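Local coordinates for virulence-associated protein I (Coxiella burnetii, PDB 3TRB) that probably binds DNA as the HigA-family antidote of a toxin-antitoxin addiction module, through a helix-turn-helix domain, at residues P11-E16 with N75-Y80; R52-D57 with E71-L76. All coordinates share one frame; numbering follows the deposited sequence.

How the interactions relate
Interactions 1 and 2 lie on consecutive turns of helix 70-96, share Asn75 and Leu76, and have centres about 8 Å apart. Gln77 of interaction 1 joins them: its OE1 lies 2.9 Å from Ile54 N of interaction 2, a probable hydrogen bond. Apolar packing runs through as well, with Pro14 CB 3.5 Å from Ile54 CD1, and His13 NE2 comes within 3.1 Å of Arg52 O. The long helix receives both the N-terminal lead into helix 14-24 and the 52-57 link into helix 56-66 of a helix-turn-helix fold that probably binds DNA. Helix 70-96 also meets the second subunit in both regions, so these contacts lie beside a subunit interface.

Interaction 1: P11-E16 with N75-Y80; sequences PIHPGE and NLQDAY
The ring of Tyr80 receives the His13 imidazole over one face, in an edge-to-face (T-shaped) pair with centroids 4.9 Å apart and planes at 82°. His13 CD2 is the touching corner, 3.7 Å from Tyr80 CE2, while His13 CB makes a CH-pi contact over the Tyr80 face and Ile12 N lies at the phenol ring's edge. One face of the imidazole carries Pro14 CD, offset toward the rim; Gly15 CA and a bridging water lie at its edge, in plane. The motif is a helix N-cap: His13 precedes helix 14-24 and its ND1 accepts from Gly15 N at 3.0 Å, Gly15 N standing about 30° out of the imidazole plane. With CG anti to the backbone N (chi1 -168°), His13 reaches the cap and Tyr80 at once. Tyr80 also takes Pro11 CB, 3.6 Å from CD1 of the phenol ring, and Pro11 continues onto Met84 and Lys87 farther along helix 70-96. Pro14 packs its CG 3.3 Å from Gln77 OE1, the two side chains crossing at about a right angle; Gln77 NE2 bonds to Asp81, and OE1 to Ile54. No direct hydrogen bond joins the segments, and water mediates instead. The bridging water connects His13 NE2 to Gln77 NE2; another donates to two backbone carbonyls, Ile12 O and Leu76 O, at 2.7 Å each.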
loop_
_atom_site.group_PDB
_atom_site.type_symbol
_atom_site.label_atom_id
_atom_site.label_comp_id
_atom_site.label_asym_id
_atom_site.label_seq_id
_atom_site.Cartn_x
_atom_site.Cartn_y
_atom_site.Cartn_z
ATOM N N PRO A 11 -9.537 -24.038 -6.688
ATOM C CA PRO A 11 -8.317 -23.753 -5.928
ATOM C C PRO A 11 -7.231 -24.777 -6.239
ATOM O O PRO A 11 -7.503 -25.977 -6.238
ATOM C CB PRO A 11 -8.768 -23.902 -4.471
ATOM C CG PRO A 11 -10.240 -23.680 -4.503
ATOM C CD PRO A 11 -10.697 -24.254 -5.808
ATOM N N ILE A 12 -6.020 -24.306 -6.513
ATOM C CA ILE A 12 -4.888 -25.193 -6.737
ATOM C C ILE A 12 -3.925 -25.078 -5.568
ATOM O O ILE A 12 -3.226 -24.076 -5.434
ATOM C CB ILE A 12 -4.127 -24.826 -8.024
ATOM C CG1 ILE A 12 -5.088 -24.722 -9.210
ATOM C CG2 ILE A 12 -3.026 -25.845 -8.302
ATOM C CD1 ILE A 12 -5.635 -26.050 -9.672
ATOM N N HIS A 13 -3.893 -26.095 -4.713
ATOM C CA HIS A 13 -2.960 -26.090 -3.594
ATOM C C HIS A 13 -1.533 -26.178 -4.123
ATOM O O HIS A 13 -1.258 -26.944 -5.047
ATOM C CB HIS A 13 -3.247 -27.238 -2.624
ATOM C CG HIS A 13 -2.521 -27.117 -1.319
ATOM N ND1 HIS A 13 -1.256 -27.625 -1.121
ATOM C CD2 HIS A 13 -2.880 -26.533 -0.150
ATOM C CE1 HIS A 13 -0.867 -27.364 0.115
ATOM N NE2 HIS A 13 -1.835 -26.703 0.725
ATOM N N PRO A 14 -0.622 -25.382 -3.547
ATOM C CA PRO A 14 0.779 -25.364 -3.977
ATOM C C PRO A 14 1.383 -26.766 -4.040
ATOM O O PRO A 14 2.230 -27.032 -4.892
ATOM C CB PRO A 14 1.462 -24.539 -2.885
ATOM C CG PRO A 14 0.396 -23.626 -2.401
ATOM C CD PRO A 14 -0.875 -24.427 -2.453
ATOM N N GLY A 15 0.946 -27.649 -3.147
ATOM C CA GLY A 15 1.436 -29.014 -3.123
ATOM C C GLY A 15 1.188 -29.740 -4.432
ATOM O O GLY A 15 1.958 -30.616 -4.822
ATOM N N GLU A 16 0.101 -29.377 -5.106
ATOM C CA GLU A 16 -0.212 -29.934 -6.415
ATOM C C GLU A 16 0.884 -29.583 -7.410
ATOM O O GLU A 16 1.370 -30.437 -8.149
ATOM C CB GLU A 16 -1.543 -29.382 -6.922
ATOM C CG GLU A 16 -2.621 -30.424 -7.131
ATOM C CD GLU A 16 -3.779 -29.890 -7.948
ATOM O OE1 GLU A 16 -3.544 -29.455 -9.096
ATOM O OE2 GLU A 16 -4.920 -29.895 -7.442
ATOM N N ASN A 75 3.002 -16.710 -3.446
ATOM C CA ASN A 75 1.905 -16.271 -4.304
ATOM C C ASN A 75 1.011 -17.431 -4.732
ATOM O O ASN A 75 -0.187 -17.251 -4.957
ATOM C CB ASN A 75 2.432 -15.520 -5.527
ATOM C CG ASN A 75 2.615 -14.035 -5.262
ATOM O OD1 ASN A 75 2.378 -13.557 -4.151
ATOM N ND2 ASN A 75 3.039 -13.300 -6.281
ATOM N N LEU A 76 1.595 -18.621 -4.849
ATOM C CA LEU A 76 0.810 -19.821 -5.108
ATOM C C LEU A 76 -0.107 -20.095 -3.923
ATOM O O LEU A 76 -1.277 -20.430 -4.096
ATOM C CB LEU A 76 1.719 -21.025 -5.370
ATOM C CG LEU A 76 2.451 -21.050 -6.713
ATOM C CD1 LEU A 76 3.256 -22.331 -6.851
ATOM C CD2 LEU A 76 1.462 -20.913 -7.861
ATOM N N GLN A 77 0.429 -19.940 -2.718
ATOM C CA GLN A 77 -0.357 -20.143 -1.509
ATOM C C GLN A 77 -1.450 -19.085 -1.395
ATOM O O GLN A 77 -2.584 -19.389 -1.023
ATOM C CB GLN A 77 0.542 -20.109 -0.274
ATOM C CG GLN A 77 -0.160 -20.510 1.008
ATOM C CD GLN A 77 -0.581 -21.967 1.003
ATOM O OE1 GLN A 77 0.235 -22.861 0.781
ATOM N NE2 GLN A 77 -1.862 -22.212 1.245
ATOM N N ASP A 78 -1.105 -17.843 -1.718
ATOM C CA ASP A 78 -2.072 -16.749 -1.687
ATOM C C ASP A 78 -3.243 -17.028 -2.617
ATOM O O ASP A 78 -4.403 -16.888 -2.227
ATOM C CB ASP A 78 -1.418 -15.429 -2.090
ATOM C CG ASP A 78 -0.402 -14.948 -1.079
ATOM O OD1 ASP A 78 -0.427 -15.422 0.077
ATOM O OD2 ASP A 78 0.417 -14.083 -1.444
ATOM N N ALA A 79 -2.929 -17.411 -3.852
ATOM C CA ALA A 79 -3.950 -17.704 -4.850
ATOM C C ALA A 79 -4.910 -18.762 -4.326
ATOM O O ALA A 79 -6.127 -18.635 -4.464
ATOM C CB ALA A 79 -3.303 -18.166 -6.148
ATOM N N TYR A 80 -4.353 -19.803 -3.716
ATOM C CA TYR A 80 -5.156 -20.879 -3.152
ATOM C C TYR A 80 -5.995 -20.389 -1.977
ATOM O O TYR A 80 -7.185 -20.693 -1.887
ATOM C CB TYR A 80 -4.260 -22.039 -2.715
ATOM C CG TYR A 80 -4.981 -23.120 -1.942
ATOM C CD1 TYR A 80 -5.651 -24.144 -2.600
ATOM C CD2 TYR A 80 -4.985 -23.122 -0.554
ATOM C CE1 TYR A 80 -6.308 -25.136 -1.896
ATOM C CE2 TYR A 80 -5.640 -24.109 0.158
ATOM C CZ TYR A 80 -6.299 -25.113 -0.517
ATOM O OH TYR A 80 -6.949 -26.095 0.193
HETATM O O HOH W 1 -2.388 -21.666 -6.168
HETATM O O HOH W 2 -2.777 -24.851 2.841
#

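Interaction 2: R52-D57 with E71-L76; sequences RSITAD and EFWLNL
Ile54 and Leu74 bring the backbones closest, their CA atoms 6.6 Å apart, where the extended residues 52-55 pass a turn of helix 70-96. Thr55 takes the N-cap position of helix 56-66, and no hydrogen bond crosses between the segments. The side chains that meet are apolar; Ile54 points at the long helix. Its CG1 branch, anti to the carbonyl carbon (chi1 -65°) and extended beyond, carries Ile54 CD1 to Trp73 CE3 at 3.8 Å; this methyl meets the indole obliquely, and the two side chains are inclined to each other. The Ile54 CG2 branch faces Leu74 CD2 at 4.3 Å. That same Leu74 methyl, CD2, lies 3.5 Å from Ile54 O and 3.8 Å from Thr55 O, so one branch of the leucine lies against the backbone leading into helix 56-66. This buried joint belongs to the helix-turn-helix domain, where the link into helix 56-66 packs on helix 70-96. Ile54 and Trp73 both touch Leu62 of helix 56-66, and Ile54 and Leu74 share Ala59 of that helix; toward helix 14-24, Trp73 meets Leu18, while Leu74 also packs on Ile82 of the second subunit.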
loop_
_atom_site.group_PDB
_atom_site.type_symbol
_atom_site.label_atom_id
_atom_site.label_comp_id
_atom_site.label_asym_id
_atom_site.label_seq_id
_atom_site.Cartn_x
_atom_site.Cartn_y
_atom_site.Cartn_z
ATOM N N ARG A 52 -1.044 -28.889 4.642
ATOM C CA ARG A 52 -0.324 -27.786 5.262
ATOM C C ARG A 52 0.053 -26.733 4.229
ATOM O O ARG A 52 0.161 -27.021 3.038
ATOM C CB ARG A 52 0.916 -28.284 6.009
ATOM C CG ARG A 52 0.610 -29.092 7.268
ATOM C CD ARG A 52 -0.212 -28.294 8.273
ATOM N NE ARG A 52 -0.412 -29.025 9.523
ATOM C CZ ARG A 52 -1.436 -29.839 9.765
ATOM N NH1 ARG A 52 -2.368 -30.035 8.845
ATOM N NH2 ARG A 52 -1.529 -30.459 10.933
ATOM N N SER A 53 0.245 -25.508 4.702
ATOM C CA SER A 53 0.546 -24.380 3.826
ATOM C C SER A 53 2.045 -24.194 3.629
ATOM O O SER A 53 2.852 -24.752 4.370
ATOM C CB SER A 53 -0.056 -23.089 4.390
ATOM O OG SER A 53 -1.463 -23.194 4.529
ATOM N N ILE A 54 2.410 -23.410 2.619
ATOM C CA ILE A 54 3.802 -23.026 2.425
ATOM C C ILE A 54 4.103 -21.776 3.239
ATOM O O ILE A 54 3.587 -20.695 2.947
ATOM C CB ILE A 54 4.124 -22.747 0.947
ATOM C CG1 ILE A 54 3.993 -24.027 0.118
ATOM C CG2 ILE A 54 5.526 -22.174 0.807
ATOM C CD1 ILE A 54 4.492 -23.882 -1.302
ATOM N N THR A 55 4.932 -21.928 4.265
ATOM C CA THR A 55 5.343 -20.793 5.078
ATOM C C THR A 55 6.488 -20.054 4.396
ATOM O O THR A 55 7.028 -20.522 3.395
ATOM C CB THR A 55 5.796 -21.242 6.477
ATOM O OG1 THR A 55 6.958 -22.074 6.359
ATOM C CG2 THR A 55 4.688 -22.019 7.169
ATOM N N ALA A 56 6.852 -18.898 4.941
ATOM C CA ALA A 56 7.953 -18.116 4.392
ATOM C C ALA A 56 9.263 -18.894 4.443
ATOM O O ALA A 56 10.082 -18.809 3.529
ATOM C CB ALA A 56 8.087 -16.793 5.130
ATOM N N ASP A 57 9.456 -19.653 5.518
ATOM C CA ASP A 57 10.658 -20.463 5.670
ATOM C C ASP A 57 10.749 -21.525 4.578
ATOM O O ASP A 57 11.808 -21.732 3.985
ATOM C CB ASP A 57 10.693 -21.122 7.048
ATOM C CG ASP A 57 11.923 -21.980 7.249
ATOM O OD1 ASP A 57 12.958 -21.442 7.696
ATOM O OD2 ASP A 57 11.855 -23.190 6.954
ATOM N N GLU A 71 8.892 -15.472 -3.498
ATOM C CA GLU A 71 7.622 -14.833 -3.823
ATOM C C GLU A 71 6.739 -15.741 -4.672
ATOM O O GLU A 71 5.522 -15.772 -4.500
ATOM C CB GLU A 71 7.853 -13.502 -4.545
ATOM C CG GLU A 71 8.390 -12.381 -3.665
ATOM C CD GLU A 71 9.897 -12.426 -3.491
ATOM O OE1 GLU A 71 10.543 -13.331 -4.062
ATOM O OE2 GLU A 71 10.436 -11.547 -2.786
ATOM N N PHE A 72 7.359 -16.474 -5.591
ATOM C CA PHE A 72 6.628 -17.394 -6.456
ATOM C C PHE A 72 5.803 -18.389 -5.650
ATOM O O PHE A 72 4.629 -18.612 -5.942
ATOM C CB PHE A 72 7.593 -18.144 -7.379
ATOM C CG PHE A 72 6.977 -19.327 -8.070
ATOM C CD1 PHE A 72 6.282 -19.171 -9.257
ATOM C CD2 PHE A 72 7.103 -20.599 -7.535
ATOM C CE1 PHE A 72 5.720 -20.261 -9.896
ATOM C CE2 PHE A 72 6.544 -21.690 -8.168
ATOM C CZ PHE A 72 5.851 -21.521 -9.350
ATOM N N TRP A 73 6.423 -18.982 -4.634
ATOM C CA TRP A 73 5.772 -20.018 -3.838
ATOM C C TRP A 73 4.706 -19.461 -2.900
ATOM O O TRP A 73 3.663 -20.083 -2.698
ATOM C CB TRP A 73 6.810 -20.832 -3.059
ATOM C CG TRP A 73 7.701 -21.634 -3.954
ATOM C CD1 TRP A 73 8.990 -21.353 -4.298
ATOM C CD2 TRP A 73 7.359 -22.845 -4.640
ATOM N NE1 TRP A 73 9.475 -22.320 -5.150
ATOM C CE2 TRP A 73 8.492 -23.246 -5.375
ATOM C CE3 TRP A 73 6.204 -23.631 -4.701
ATOM C CZ2 TRP A 73 8.505 -24.395 -6.159
ATOM C CZ3 TRP A 73 6.218 -24.774 -5.480
ATOM C CH2 TRP A 73 7.362 -25.145 -6.199
ATOM N N LEU A 74 4.964 -18.287 -2.335
ATOM C CA LEU A 74 3.995 -17.660 -1.445
ATOM C C LEU A 74 2.777 -17.169 -2.219
ATOM O O LEU A 74 1.657 -17.208 -1.714
ATOM C CB LEU A 74 4.635 -16.511 -0.662
ATOM C CG LEU A 74 5.688 -16.916 0.370
ATOM C CD1 LEU A 74 6.173 -15.703 1.150
ATOM C CD2 LEU A 74 5.127 -17.967 1.312
ATOM N N ASN A 75 3.002 -16.710 -3.446
ATOM C CA ASN A 75 1.905 -16.271 -4.304
ATOM C C ASN A 75 1.011 -17.431 -4.732
ATOM O O ASN A 75 -0.187 -17.251 -4.957
ATOM C CB ASN A 75 2.432 -15.520 -5.527
ATOM C CG ASN A 75 2.615 -14.035 -5.262
ATOM O OD1 ASN A 75 2.378 -13.557 -4.151
ATOM N ND2 ASN A 75 3.039 -13.300 -6.281
ATOM N N LEU A 76 1.595 -18.621 -4.849
ATOM C CA LEU A 76 0.810 -19.821 -5.108
ATOM C C LEU A 76 -0.107 -20.095 -3.923
ATOM O O LEU A 76 -1.277 -20.430 -4.096
ATOM C CB LEU A 76 1.719 -21.025 -5.370
ATOM C CG LEU A 76 2.451 -21.050 -6.713
ATOM C CD1 LEU A 76 3.256 -22.331 -6.851
ATOM C CD2 LEU A 76 1.462 -20.913 -7.861
#